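PDB 3H1T: type I site-specific restriction-modification system, R (Restriction) subunit from Vibrio vulnificus, which probably serves as the motor and nuclease subunit of a type I restriction enzyme, using ATP hydrolysis to translocate DNA before cutting it. Local coordinates for residues 185-188 with 189-193. Residues are numbered along the deposited sequence; the frame is centred on the assembly and turned at random.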
ATOM      1  N   ILE A 185      -3.514  -9.742   6.328  1.00 24.46           N
ATOM      2  CA  ILE A 185      -3.560  -9.208   7.684  1.00 24.37           C
ATOM      3  C   ILE A 185      -4.687  -8.194   7.717  1.00 23.56           C
ATOM      4  O   ILE A 185      -5.574  -8.249   8.560  1.00 25.18           O
ATOM      5  CB  ILE A 185      -2.259  -8.440   8.068  1.00 32.66           C
ATOM      6  CG1 ILE A 185      -1.033  -9.325   7.850  1.00 35.22           C
ATOM      7  CG2 ILE A 185      -2.326  -7.973   9.508  1.00 32.65           C
ATOM      8  CD1 ILE A 185      -1.157 -10.661   8.479  1.00 42.28           C
ATOM      9  N   ALA A 186      -4.641  -7.269   6.768  1.00 25.72           N
ATOM     10  CA  ALA A 186      -5.644  -6.230   6.663  1.00 26.89           C
ATOM     11  C   ALA A 186      -7.045  -6.831   6.585  1.00 28.59           C
ATOM     12  O   ALA A 186      -7.924  -6.503   7.380  1.00 29.26           O
ATOM     13  CB  ALA A 186      -5.373  -5.380   5.437  1.00 22.45           C
ATOM     14  N   ILE A 187      -7.245  -7.726   5.628  1.00 28.11           N
ATOM     15  CA  ILE A 187      -8.541  -8.347   5.446  1.00 29.74           C
ATOM     16  C   ILE A 187      -9.090  -9.049   6.679  1.00 29.75           C
ATOM     17  O   ILE A 187     -10.236  -8.825   7.055  1.00 32.61           O
ATOM     18  CB  ILE A 187      -8.507  -9.353   4.270  1.00 29.79           C
ATOM     19  CG1 ILE A 187      -8.190  -8.608   2.969  1.00 28.78           C
ATOM     20  CG2 ILE A 187      -9.842 -10.070   4.165  1.00 29.92           C
ATOM     21  CD1 ILE A 187      -7.745  -9.508   1.853  1.00 27.91           C
ATOM     22  N   ASN A 188      -8.280  -9.892   7.308  1.00 31.11           N
ATOM     23  CA  ASN A 188      -8.701 -10.635   8.489  1.00 31.13           C
ATOM     24  C   ASN A 188      -9.002  -9.762   9.712  1.00 31.78           C
ATOM     25  O   ASN A 188      -9.939 -10.046  10.461  1.00 31.95           O
ATOM     26  CB  ASN A 188      -7.641 -11.682   8.842  1.00 44.50           C
ATOM     27  CG  ASN A 188      -7.612 -12.843   7.853  1.00 47.14           C
ATOM     28  OD1 ASN A 188      -8.198 -12.782   6.769  1.00 47.49           O
ATOM     29  ND2 ASN A 188      -6.915 -13.907   8.226  1.00 50.56           N
ATOM     30  N   ARG A 189      -8.221  -8.705   9.920  1.00 26.83           N
ATOM     31  CA  ARG A 189      -8.458  -7.837  11.070  1.00 26.89           C
ATOM     32  C   ARG A 189      -9.707  -6.999  10.891  1.00 26.28           C
ATOM     33  O   ARG A 189     -10.327  -6.583  11.871  1.00 25.38           O
ATOM     34  CB  ARG A 189      -7.266  -6.917  11.318  1.00 29.07           C
ATOM     35  CG  ARG A 189      -6.021  -7.679  11.678  1.00 29.93           C
ATOM     36  CD  ARG A 189      -4.991  -6.791  12.314  1.00 29.55           C
ATOM     37  NE  ARG A 189      -3.795  -7.550  12.642  1.00 28.40           N
ATOM     38  CZ  ARG A 189      -2.656  -7.002  13.036  1.00 26.14           C
ATOM     39  NH1 ARG A 189      -2.559  -5.680  13.160  1.00 25.88           N
ATOM     40  NH2 ARG A 189      -1.607  -7.770  13.272  1.00 21.54           N
ATOM     41  N   ALA A 190     -10.065  -6.751   9.636  1.00 29.41           N
ATOM     42  CA  ALA A 190     -11.249  -5.975   9.314  1.00 29.73           C
ATOM     43  C   ALA A 190     -12.465  -6.835   9.617  1.00 30.19           C
ATOM     44  O   ALA A 190     -13.369  -6.420  10.342  1.00 31.26           O
ATOM     45  CB  ALA A 190     -11.230  -5.587   7.847  1.00 30.39           C
ATOM     46  N   VAL A 191     -12.464  -8.046   9.065  1.00 29.27           N
ATOM     47  CA  VAL A 191     -13.549  -9.002   9.262  1.00 29.17           C
ATOM     48  C   VAL A 191     -13.709  -9.313  10.739  1.00 28.68           C
ATOM     49  O   VAL A 191     -14.821  -9.452  11.242  1.00 27.86           O
ATOM     50  CB  VAL A 191     -13.247 -10.302   8.515  1.00 31.61           C
ATOM     51  CG1 VAL A 191     -14.315 -11.348   8.820  1.00 32.56           C
ATOM     52  CG2 VAL A 191     -13.156 -10.021   7.024  1.00 30.33           C
ATOM     53  N   GLN A 192     -12.573  -9.415  11.420  1.00 29.25           N
ATOM     54  CA  GLN A 192     -12.524  -9.696  12.856  1.00 31.53           C
ATOM     55  C   GLN A 192     -13.154  -8.521  13.604  1.00 32.00           C
ATOM     56  O   GLN A 192     -13.990  -8.704  14.487  1.00 30.47           O
ATOM     57  CB  GLN A 192     -11.060  -9.863  13.267  1.00 49.55           C
ATOM     58  CG  GLN A 192     -10.779 -10.492  14.618  1.00 52.02           C
ATOM     59  CD  GLN A 192      -9.275 -10.621  14.885  1.00 55.67           C
ATOM     60  OE1 GLN A 192      -8.583 -11.435  14.265  1.00 57.31           O
ATOM     61  NE2 GLN A 192      -8.764  -9.798  15.803  1.00 57.71           N
ATOM     62  N   SER A 193     -12.732  -7.314  13.247  1.00 32.91           N
ATOM     63  CA  SER A 193     -13.249  -6.091  13.859  1.00 36.40           C
ATOM     64  C   SER A 193     -14.776  -6.045  13.793  1.00 37.19           C
ATOM     65  O   SER A 193     -15.449  -5.776  14.791  1.00 35.62           O
ATOM     66  CB  SER A 193     -12.694  -4.857  13.143  1.00 49.26           C
ATOM     67  OG  SER A 193     -11.316  -4.677  13.411  1.00 54.67           O
TER
HETATM   68  O   HOH W   1      -8.456 -12.891  11.736  1.00 56.78           O
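Asn-188 O is approached by two donors: Gln-192 N at 2.9 Å, and a water that gives it a weak bond. The same water donates to Gln-192 OE1 (2.9 Å), so it bridges successive turns of alpha-helix 181-195. With CG turned away from the backbone N (chi1 -165°), the Gln-192 chain carries its amide to where OE1 meets the water. This helix belongs to the first of the two RecA-like domains of this superfamily 2 helicase-type motor, built on a parallel sheet. Ile-187 O takes a bond from Val-191 N at 3.1 Å, nearly straight at 172°, and a weak one from Ala-190 N. Val-191 CG2 packs against that same carbonyl oxygen. Ile-185 and Arg-189 run alongside each other, their backbones joined by Arg-189 N to Ile-185 O (3.0 Å). Ile-185 CG2 lies over one face of the guanidinium, off-centre toward its rim, and comes within 3.5 Å of Arg-189 NE. Arg-189 NH1 binds Ile-357 O, which fixes the far end of the extended chain next to edge strand 358-360, where Tyr-358 touches both side chains. On the helix 211-224 side, Ile-187 meets Val-214 and Ala-190 meets Ile-218. Asn-188 OD1 is held by Tyr-171 OH. Arg-189 O is gripped by Ser-193, one turn further on, from opposite faces of its carbonyl plane: by N at 2.9 Å and by OG at 2.6 Å.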